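Local coordinates for myosin-4 (Saccharomyces cerevisiae, PDB 3MMI), which is a type V myosin motor that carries ASH1 and other mRNAs into the yeast bud, recruited through SHE3, and is seen here as its globular tail, at residues I324-Y327 with L328-I332; F228-L231 with I232-P236; L191-F194 with L195-D199; Y296-N299 with P300-Q304. All blocks are in the same frame, centred on the assembly; numbering follows the deposited sequence.

Contact 1: I324-Y327 with L328-I332; sequences ILNY and LANVI
Tyr327 and Val331, one helical turn apart, meet through a methyl group and a ring: Val331 CG2 lies over one face of the phenol, 3.9 Å from the centroid of the Tyr327 ring, a CH-pi contact offset toward the rim. The ring reaches along the helix because Tyr327 CG stands anti to its own nitrogen (chi1 178°). Beyond the two segments, Tyr327 OH is hydrogen-bonded to Asp293 OD1. Each carbonyl from Ile324 to Tyr327 accepts from the amide four residues on. Leu328 N gives to Ile324 O at 3.1 Å, Ala329 N to Leu325 O at 3.0 Å, and Asn330 N to Asn326 O in the same manner; Val331 N completes the series, 2.9 Å from Tyr327 O. Ile324 CG2 and Leu328 CD1 are 4.5 Å apart, and both residues turn to helix 285-292, resting on Phe288. Asn326 and Asn330 lie side by side on a more exposed flank. Such i to i+4 pairing is that of an alpha helix, and its two-sidedness comes from Ile324 and Leu328 being buried against helix 285-292 while Asn326 and Ala329 are exposed; this is helix 322-338 in the all-helical globular tail of a type V myosin.

Contact 2: F228-L231 with I232-P236; sequences FNDL and ITKCP
Asp230 and Lys234 lie side by side on one flank of the helix, yet they meet first through carbon: Lys234 CD rests 3.2 Å from Asp230 OD1. The lysine chain is bent at its second and fourth torsions, and Lys234 NZ stops 4.2 Å from Asp230 OD2, beyond a salt bridge. A water spans the interval, donating to Asp230 OD2 and accepting from Lys234 NZ at 2.7 Å. With an alanine in place of Asp230, the bridging water is likely to lose its acceptor and the lysine methylenes the carboxylate they lie along. Nearby, Asn229 O takes two donors from one residue: Thr233 N at 2.9 Å, and Thr233 OG1, also 2.9 Å from Asn229 O but lying above the carbonyl plane. The threonine hydroxyl gets there because it sits between its own N and carbonyl carbon (chi1 49°), an ordinary intrahelical bond. On the inner side Ile232 CG1 covers one face of the Phe228 ring, 4.2 Å from Phe228 CE2. Farther out, Lys234 also makes a cation-pi contact with Phe171. The whole forms the last turn of helix 209-234 in the dilute (DIL) domain, where Lys309, from later in the chain, bonds the carbonyls of Leu231 and Ile232.

Contact 3: L191-F194 with L195-D199; sequences LFTF and LNEFD
Leu191 and Leu195 provide the first apolar pair: a methyl, Leu195 CD1, lies 4.0 Å from the branch carbon Leu191 CG. The other methyl of Leu195 serves a second neighbour, Leu195 CD2 standing 3.8 Å from Phe194 CD2. Phe194 and Phe198 follow on more loosely, with Phe194 CE2 4.4 Å from Phe198 CD2. Both phenylalanines hold CG anti to the backbone nitrogen (chi1 167° in Phe194), which swings their rings to the side where helix 132-168 packs; Leu195 instead touches Trp256 and Phe257. Were Leu195 cut back to alanine, a gap is likely to open beside Leu191 and the Phe194 ring, leaving both with less to pack against. Backbone hydrogen bonds form the second group, running from Leu195 N to Leu191 O at 3.0 Å through to Phe198 N and Phe194 O at 2.7 Å. Among the polar side chains, Glu197 runs alongside Thr193, its OE2 3.2 Å from Thr193 CG2, so methyl rather than hydroxyl faces the carboxylate, and Thr193 OG1 bonds weakly back to Ala189 O. The chemistry implies a two-faced helix, greasy where other helices cover it and polar where residues such as Thr193 and Glu197 are exposed.

Contact 4: Y296-N299 with P300-Q304; sequences YALN and PAQIQ
Asn299 and Gln302 form a capping box at the start of helix 300-308, each side chain bonding the other residue's backbone amide. The hydrogen bonds come first. Asn299 OD1 accepts from Gln302 N at 2.8 Å, nearly straight on, and more weakly from Ala301 N at 3.1 Å, so one amide oxygen serves two donors of the first turn. In return Asn299 N gives to Gln302 OE1 at 2.7 Å, lying in the plane of that carbonyl. A chi1 near +60° (64°) folds the Asn299 amide forward over the first turn. The helix proper opens with Ile303 N bonding Asn299 O at 3.0 Å. The two side chains cross at about a right angle, and their amide planes are stacked, 26° apart. Their nitrogens turn to a passing loop, Asn299 ND2 to Glu344 O and Gln302 NE2 to Ile345 O, which should fix the flip of both amides. Apolar packing is the second kind: Leu298 CB lies 3.8 Å from Ile303 CG1, a contact of the residue before the cap with one inside the helix, and Ile303 also meets Phe288 and Phe292. Water supplies the third, donating to Gln302 OE1 from 3.0 Å and, weakly, to Ala297 O.

All four contacts are local ones, but they sample different stations of the tail's helices. Contacts 1 and 3 are mid-helix turns with intact backbone bonding and one covered face; contact 2 is a helix's late end, contact 4 a helix's start and the most buried of the four. Contact 4 is the junction: Val331 and Ile332 of contact 1 pack on Pro300, and Phe228 of contact 2 touches Leu298 and Gln302, while contacts 1 and 2 stay about 12 Å apart at nearest atoms. Contact 3 touches none of the others. Consistent with their places, polar side chains cap buried amides in contact 4, whereas the charged ends of contact 2 are bridged by water.

Contact 1: I324-Y327 with L328-I332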
loop_
_atom_site.group_PDB
_atom_site.type_symbol
_atom_site.label_atom_id
_atom_site.label_comp_id
_atom_site.label_asym_id
_atom_site.label_seq_id
_atom_site.Cartn_x
_atom_site.Cartn_y
_atom_site.Cartn_z
ATOM N N ILE A 324 2.456 -36.664 -2.085
ATOM C CA ILE A 324 2.007 -35.299 -1.976
ATOM C C ILE A 324 2.317 -34.380 -3.128
ATOM O O ILE A 324 1.419 -33.629 -3.537
ATOM C CB ILE A 324 2.434 -34.717 -0.609
ATOM C CG1 ILE A 324 1.424 -35.263 0.344
ATOM C CG2 ILE A 324 2.390 -33.193 -0.541
ATOM C CD1 ILE A 324 2.074 -35.394 1.785
ATOM N N LEU A 325 3.555 -34.507 -3.647
ATOM C CA LEU A 325 4.030 -33.745 -4.859
ATOM C C LEU A 325 3.074 -34.030 -6.046
ATOM O O LEU A 325 2.574 -33.158 -6.728
ATOM C CB LEU A 325 5.471 -34.122 -5.194
ATOM C CG LEU A 325 6.496 -33.632 -4.190
ATOM C CD1 LEU A 325 7.864 -34.147 -4.597
ATOM C CD2 LEU A 325 6.478 -32.110 -3.972
ATOM N N ASN A 326 2.756 -35.299 -6.176
ATOM C CA ASN A 326 1.862 -35.852 -7.164
ATOM C C ASN A 326 0.424 -35.360 -7.155
ATOM O O ASN A 326 -0.061 -34.903 -8.129
ATOM C CB ASN A 326 1.883 -37.346 -7.018
ATOM C CG ASN A 326 1.580 -38.037 -8.272
ATOM O OD1 ASN A 326 0.492 -38.550 -8.480
ATOM N ND2 ASN A 326 2.550 -38.079 -9.130
ATOM N N TYR A 327 -0.231 -35.502 -6.028
ATOM C CA TYR A 327 -1.551 -34.866 -5.761
ATOM C C TYR A 327 -1.613 -33.349 -6.030
ATOM O O TYR A 327 -2.461 -32.868 -6.708
ATOM C CB TYR A 327 -1.907 -35.146 -4.270
ATOM C CG TYR A 327 -3.208 -34.521 -3.862
ATOM C CD1 TYR A 327 -4.388 -34.914 -4.506
ATOM C CD2 TYR A 327 -3.254 -33.472 -2.937
ATOM C CE1 TYR A 327 -5.627 -34.320 -4.198
ATOM C CE2 TYR A 327 -4.552 -32.907 -2.541
ATOM C CZ TYR A 327 -5.704 -33.376 -3.164
ATOM O OH TYR A 327 -6.969 -32.841 -2.948
ATOM N N LEU A 328 -0.641 -32.613 -5.563
ATOM C CA LEU A 328 -0.542 -31.150 -6.005
ATOM C C LEU A 328 -0.513 -30.902 -7.463
ATOM O O LEU A 328 -1.232 -30.050 -7.928
ATOM C CB LEU A 328 0.649 -30.474 -5.293
ATOM C CG LEU A 328 0.427 -29.969 -3.840
ATOM C CD1 LEU A 328 1.749 -29.645 -3.179
ATOM C CD2 LEU A 328 -0.517 -28.784 -3.799
ATOM N N ALA A 329 0.373 -31.660 -8.172
ATOM C CA ALA A 329 0.473 -31.634 -9.698
ATOM C C ALA A 329 -0.900 -31.793 -10.270
ATOM O O ALA A 329 -1.394 -30.970 -11.059
ATOM C CB ALA A 329 1.509 -32.742 -10.183
ATOM N N ASN A 330 -1.573 -32.850 -9.855
ATOM C CA ASN A 330 -2.971 -33.081 -10.346
ATOM C C ASN A 330 -3.990 -32.036 -10.065
ATOM O O ASN A 330 -4.821 -31.681 -10.909
ATOM C CB ASN A 330 -3.422 -34.426 -9.779
ATOM C CG ASN A 330 -2.997 -35.624 -10.667
ATOM O OD1 ASN A 330 -2.320 -36.545 -10.179
ATOM N ND2 ASN A 330 -3.334 -35.571 -11.949
ATOM N N VAL A 331 -3.831 -31.446 -8.850
ATOM C CA VAL A 331 -4.677 -30.328 -8.441
ATOM C C VAL A 331 -4.473 -29.154 -9.304
ATOM O O VAL A 331 -5.404 -28.577 -9.830
ATOM C CB VAL A 331 -4.525 -29.966 -6.808
ATOM C CG1 VAL A 331 -5.261 -28.697 -6.461
ATOM C CG2 VAL A 331 -5.106 -31.079 -6.056
ATOM N N ILE A 332 -3.212 -28.800 -9.430
ATOM C CA ILE A 332 -2.818 -27.719 -10.419
ATOM C C ILE A 332 -3.396 -27.962 -11.819
ATOM O O ILE A 332 -3.998 -27.063 -12.453
ATOM C CB ILE A 332 -1.294 -27.463 -10.370
ATOM C CG1 ILE A 332 -0.975 -26.996 -8.906
ATOM C CG2 ILE A 332 -0.896 -26.403 -11.512
ATOM C CD1 ILE A 332 0.442 -27.125 -8.459
#

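Contact 2: F228-L231 with I232-P236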
loop_
_atom_site.group_PDB
_atom_site.type_symbol
_atom_site.label_atom_id
_atom_site.label_comp_id
_atom_site.label_asym_id
_atom_site.label_seq_id
_atom_site.Cartn_x
_atom_site.Cartn_y
_atom_site.Cartn_z
ATOM N N PHE A 228 7.181 -12.822 0.388
ATOM C CA PHE A 228 6.733 -14.083 -0.214
ATOM C C PHE A 228 7.425 -14.284 -1.626
ATOM O O PHE A 228 7.859 -15.389 -1.868
ATOM C CB PHE A 228 5.239 -14.104 -0.442
ATOM C CG PHE A 228 4.769 -15.349 -1.040
ATOM C CD1 PHE A 228 4.638 -16.501 -0.233
ATOM C CD2 PHE A 228 4.497 -15.420 -2.413
ATOM C CE1 PHE A 228 4.262 -17.658 -0.783
ATOM C CE2 PHE A 228 4.032 -16.562 -2.973
ATOM C CZ PHE A 228 3.878 -17.714 -2.209
ATOM N N ASN A 229 7.423 -13.284 -2.499
ATOM C CA ASN A 229 7.990 -13.403 -3.865
ATOM C C ASN A 229 9.483 -13.760 -3.754
ATOM O O ASN A 229 9.995 -14.647 -4.442
ATOM C CB ASN A 229 7.759 -12.090 -4.625
ATOM C CG ASN A 229 6.314 -11.918 -5.045
ATOM O OD1 ASN A 229 5.508 -12.792 -4.837
ATOM N ND2 ASN A 229 5.990 -10.770 -5.687
ATOM N N ASP A 230 10.190 -13.099 -2.830
ATOM C CA ASP A 230 11.623 -13.425 -2.644
ATOM C C ASP A 230 11.849 -14.744 -2.020
ATOM O O ASP A 230 12.897 -15.419 -2.260
ATOM C CB ASP A 230 12.346 -12.380 -1.815
ATOM C CG ASP A 230 12.535 -11.061 -2.555
ATOM O OD1 ASP A 230 12.274 -10.996 -3.786
ATOM O OD2 ASP A 230 12.866 -10.040 -1.854
ATOM N N LEU A 231 10.905 -15.173 -1.188
ATOM C CA LEU A 231 11.078 -16.510 -0.614
ATOM C C LEU A 231 11.080 -17.557 -1.766
ATOM O O LEU A 231 11.949 -18.511 -1.767
ATOM C CB LEU A 231 9.945 -16.830 0.349
ATOM C CG LEU A 231 9.899 -18.298 0.771
ATOM C CD1 LEU A 231 10.971 -18.562 1.880
ATOM C CD2 LEU A 231 8.504 -18.756 1.303
ATOM N N ILE A 232 10.197 -17.377 -2.729
ATOM C CA ILE A 232 10.146 -18.295 -3.860
ATOM C C ILE A 232 11.329 -18.097 -4.863
ATOM O O ILE A 232 11.830 -19.047 -5.298
ATOM C CB ILE A 232 8.860 -18.099 -4.728
ATOM C CG1 ILE A 232 7.591 -18.461 -3.955
ATOM C CG2 ILE A 232 8.954 -18.958 -6.043
ATOM C CD1 ILE A 232 7.665 -19.694 -3.139
ATOM N N THR A 233 11.710 -16.879 -5.210
ATOM C CA THR A 233 12.606 -16.636 -6.385
ATOM C C THR A 233 14.068 -16.673 -5.920
ATOM O O THR A 233 14.947 -17.194 -6.607
ATOM C CB THR A 233 12.354 -15.321 -7.102
ATOM O OG1 THR A 233 12.294 -14.244 -6.124
ATOM C CG2 THR A 233 11.082 -15.424 -7.698
ATOM N N LYS A 234 14.315 -16.188 -4.724
ATOM C CA LYS A 234 15.665 -15.904 -4.248
ATOM C C LYS A 234 16.248 -16.869 -3.206
ATOM O O LYS A 234 17.457 -16.845 -2.929
ATOM C CB LYS A 234 15.732 -14.511 -3.681
ATOM C CG LYS A 234 15.935 -13.434 -4.680
ATOM C CD LYS A 234 15.127 -12.250 -4.320
ATOM C CE LYS A 234 15.769 -10.954 -4.777
ATOM N NZ LYS A 234 16.598 -10.543 -3.641
ATOM N N CYS A 235 15.456 -17.791 -2.670
ATOM C CA CYS A 235 15.945 -18.598 -1.573
ATOM C C CYS A 235 16.072 -20.011 -2.046
ATOM O O CYS A 235 15.071 -20.767 -2.245
ATOM C CB CYS A 235 15.064 -18.550 -0.301
ATOM S SG CYS A 235 14.838 -16.891 0.382
ATOM N N PRO A 236 17.329 -20.442 -2.151
ATOM C CA PRO A 236 17.683 -21.618 -2.894
ATOM C C PRO A 236 16.989 -22.870 -2.255
ATOM O O PRO A 236 16.162 -23.552 -2.943
ATOM C CB PRO A 236 19.224 -21.642 -2.784
ATOM C CG PRO A 236 19.542 -20.949 -1.466
ATOM C CD PRO A 236 18.431 -19.925 -1.305
HETATM O O HOH W 1 15.391 -8.336 -2.740
#

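Contact 3: L191-F194 with L195-D199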
loop_
_atom_site.group_PDB
_atom_site.type_symbol
_atom_site.label_atom_id
_atom_site.label_comp_id
_atom_site.label_asym_id
_atom_site.label_seq_id
_atom_site.Cartn_x
_atom_site.Cartn_y
_atom_site.Cartn_z
ATOM N N LEU A 191 15.895 -0.745 10.416
ATOM C CA LEU A 191 14.474 -0.802 10.168
ATOM C C LEU A 191 13.631 -0.011 11.203
ATOM O O LEU A 191 12.687 0.700 10.850
ATOM C CB LEU A 191 13.984 -2.275 10.165
ATOM C CG LEU A 191 12.481 -2.414 9.960
ATOM C CD1 LEU A 191 12.035 -2.005 8.522
ATOM C CD2 LEU A 191 12.221 -3.850 10.212
ATOM N N PHE A 192 13.964 -0.161 12.483
ATOM C CA PHE A 192 13.201 0.544 13.534
ATOM C C PHE A 192 13.321 2.068 13.517
ATOM O O PHE A 192 12.317 2.793 13.690
ATOM C CB PHE A 192 13.549 0.018 14.899
ATOM C CG PHE A 192 13.170 -1.425 15.095
ATOM C CD1 PHE A 192 12.108 -1.996 14.383
ATOM C CD2 PHE A 192 13.907 -2.240 15.956
ATOM C CE1 PHE A 192 11.731 -3.353 14.574
ATOM C CE2 PHE A 192 13.522 -3.618 16.127
ATOM C CZ PHE A 192 12.394 -4.143 15.383
ATOM N N THR A 193 14.504 2.535 13.136
ATOM C CA THR A 193 14.722 3.939 12.943
ATOM C C THR A 193 13.974 4.465 11.737
ATOM O O THR A 193 13.370 5.580 11.795
ATOM C CB THR A 193 16.251 4.252 12.870
ATOM O OG1 THR A 193 16.784 3.956 14.165
ATOM C CG2 THR A 193 16.482 5.689 12.567
ATOM N N PHE A 194 13.982 3.673 10.672
ATOM C CA PHE A 194 13.261 4.058 9.467
ATOM C C PHE A 194 11.743 4.208 9.709
ATOM O O PHE A 194 11.116 5.143 9.226
ATOM C CB PHE A 194 13.515 3.095 8.313
ATOM C CG PHE A 194 12.528 3.289 7.163
ATOM C CD1 PHE A 194 12.805 4.146 6.173
ATOM C CD2 PHE A 194 11.299 2.603 7.127
ATOM C CE1 PHE A 194 11.953 4.336 5.114
ATOM C CE2 PHE A 194 10.388 2.786 6.063
ATOM C CZ PHE A 194 10.718 3.682 5.059
ATOM N N LEU A 195 11.165 3.275 10.438
ATOM C CA LEU A 195 9.756 3.281 10.741
ATOM C C LEU A 195 9.405 4.371 11.740
ATOM O O LEU A 195 8.316 4.954 11.625
ATOM C CB LEU A 195 9.296 1.944 11.368
ATOM C CG LEU A 195 9.346 0.773 10.350
ATOM C CD1 LEU A 195 9.028 -0.561 10.981
ATOM C CD2 LEU A 195 8.431 1.077 9.097
ATOM N N ASN A 196 10.323 4.629 12.711
ATOM C CA ASN A 196 10.115 5.829 13.606
ATOM C C ASN A 196 10.157 7.138 12.803
ATOM O O ASN A 196 9.434 8.027 13.056
ATOM C CB ASN A 196 11.167 5.927 14.765
ATOM C CG ASN A 196 11.058 4.790 15.779
ATOM O OD1 ASN A 196 12.080 4.259 16.256
ATOM N ND2 ASN A 196 9.861 4.368 16.055
ATOM N N GLU A 197 10.995 7.166 11.780
ATOM C CA GLU A 197 11.120 8.346 10.967
ATOM C C GLU A 197 9.975 8.463 9.970
ATOM O O GLU A 197 9.526 9.558 9.665
ATOM C CB GLU A 197 12.507 8.395 10.290
ATOM C CG GLU A 197 13.620 8.708 11.335
ATOM C CD GLU A 197 15.052 8.662 10.787
ATOM O OE1 GLU A 197 15.245 8.533 9.550
ATOM O OE2 GLU A 197 15.972 8.721 11.590
ATOM N N PHE A 198 9.463 7.323 9.477
ATOM C CA PHE A 198 8.270 7.308 8.640
ATOM C C PHE A 198 7.128 7.807 9.462
ATOM O O PHE A 198 6.304 8.645 9.042
ATOM C CB PHE A 198 7.983 5.858 8.189
ATOM C CG PHE A 198 6.901 5.720 7.190
ATOM C CD1 PHE A 198 6.465 6.814 6.436
ATOM C CD2 PHE A 198 6.385 4.461 6.897
ATOM C CE1 PHE A 198 5.500 6.683 5.443
ATOM C CE2 PHE A 198 5.366 4.350 5.983
ATOM C CZ PHE A 198 4.953 5.445 5.221
ATOM N N ASP A 199 7.042 7.294 10.671
ATOM C CA ASP A 199 6.000 7.712 11.572
ATOM C C ASP A 199 6.012 9.223 11.956
ATOM O O ASP A 199 4.958 9.855 12.094
ATOM C CB ASP A 199 6.105 6.886 12.848
ATOM C CG ASP A 199 4.971 7.198 13.853
ATOM O OD1 ASP A 199 3.894 6.562 13.808
ATOM O OD2 ASP A 199 5.124 8.138 14.676
#

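Contact 4: Y296-N299 with P300-Q304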
loop_
_atom_site.group_PDB
_atom_site.type_symbol
_atom_site.label_atom_id
_atom_site.label_comp_id
_atom_site.label_asym_id
_atom_site.label_seq_id
_atom_site.Cartn_x
_atom_site.Cartn_y
_atom_site.Cartn_z
ATOM N N TYR A 296 -7.467 -21.599 1.056
ATOM C CA TYR A 296 -7.175 -20.609 -0.013
ATOM C C TYR A 296 -6.212 -19.424 0.342
ATOM O O TYR A 296 -5.973 -18.553 -0.545
ATOM C CB TYR A 296 -8.524 -20.056 -0.537
ATOM C CG TYR A 296 -9.515 -21.184 -0.903
ATOM C CD1 TYR A 296 -9.471 -21.832 -2.210
ATOM C CD2 TYR A 296 -10.488 -21.615 0.036
ATOM C CE1 TYR A 296 -10.318 -22.793 -2.548
ATOM C CE2 TYR A 296 -11.365 -22.635 -0.294
ATOM C CZ TYR A 296 -11.278 -23.222 -1.604
ATOM O OH TYR A 296 -12.160 -24.197 -1.928
ATOM N N ALA A 297 -5.685 -19.341 1.579
ATOM C CA ALA A 297 -4.633 -18.282 1.800
ATOM C C ALA A 297 -3.439 -18.319 0.666
ATOM O O ALA A 297 -2.931 -17.278 0.266
ATOM C CB ALA A 297 -4.060 -18.380 3.144
ATOM N N LEU A 298 -3.037 -19.530 0.299
ATOM C CA LEU A 298 -2.074 -19.820 -0.772
ATOM C C LEU A 298 -2.737 -20.671 -1.805
ATOM O O LEU A 298 -3.504 -21.584 -1.413
ATOM C CB LEU A 298 -0.824 -20.530 -0.246
ATOM C CG LEU A 298 0.081 -19.581 0.634
ATOM C CD1 LEU A 298 1.107 -20.342 1.502
ATOM C CD2 LEU A 298 0.745 -18.393 -0.055
ATOM N N ASN A 299 -2.443 -20.472 -3.100
ATOM C CA ASN A 299 -3.039 -21.413 -4.037
ATOM C C ASN A 299 -2.230 -22.680 -4.093
ATOM O O ASN A 299 -1.128 -22.780 -3.554
ATOM C CB ASN A 299 -3.336 -20.648 -5.405
ATOM C CG ASN A 299 -2.143 -20.182 -6.035
ATOM O OD1 ASN A 299 -1.120 -20.879 -5.983
ATOM N ND2 ASN A 299 -2.265 -19.064 -6.747
ATOM N N PRO A 300 -2.705 -23.664 -4.886
ATOM C CA PRO A 300 -1.952 -24.873 -5.061
ATOM C C PRO A 300 -0.560 -24.726 -5.709
ATOM O O PRO A 300 0.321 -25.422 -5.267
ATOM C CB PRO A 300 -2.909 -25.758 -5.852
ATOM C CG PRO A 300 -4.294 -25.228 -5.474
ATOM C CD PRO A 300 -3.996 -23.719 -5.589
ATOM N N ALA A 301 -0.354 -23.780 -6.634
ATOM C CA ALA A 301 0.959 -23.632 -7.354
ATOM C C ALA A 301 1.896 -22.999 -6.294
ATOM O O ALA A 301 3.078 -23.280 -6.260
ATOM C CB ALA A 301 0.813 -22.752 -8.533
ATOM N N GLN A 302 1.362 -22.068 -5.472
ATOM C CA GLN A 302 2.186 -21.388 -4.397
ATOM C C GLN A 302 2.644 -22.384 -3.403
ATOM O O GLN A 302 3.798 -22.475 -3.022
ATOM C CB GLN A 302 1.380 -20.289 -3.765
ATOM C CG GLN A 302 1.267 -19.057 -4.673
ATOM C CD GLN A 302 0.273 -18.065 -4.164
ATOM O OE1 GLN A 302 -0.724 -18.457 -3.595
ATOM N NE2 GLN A 302 0.416 -16.808 -4.548
ATOM N N ILE A 303 1.741 -23.271 -3.017
ATOM C CA ILE A 303 2.110 -24.277 -2.073
ATOM C C ILE A 303 3.070 -25.267 -2.677
ATOM O O ILE A 303 4.038 -25.726 -1.986
ATOM C CB ILE A 303 0.862 -25.065 -1.531
ATOM C CG1 ILE A 303 -0.114 -24.172 -0.805
ATOM C CG2 ILE A 303 1.275 -26.292 -0.705
ATOM C CD1 ILE A 303 -1.363 -24.866 -0.456
ATOM N N GLN A 304 2.810 -25.699 -3.892
ATOM C CA GLN A 304 3.812 -26.522 -4.618
ATOM C C GLN A 304 5.119 -25.839 -4.759
ATOM O O GLN A 304 6.187 -26.491 -4.596
ATOM C CB GLN A 304 3.203 -26.947 -6.012
ATOM C CG GLN A 304 4.084 -27.992 -6.682
ATOM C CD GLN A 304 3.871 -28.052 -8.187
ATOM O OE1 GLN A 304 3.790 -27.060 -8.855
ATOM N NE2 GLN A 304 3.633 -29.210 -8.636
HETATM O O HOH W 2 -2.719 -16.373 -2.951
#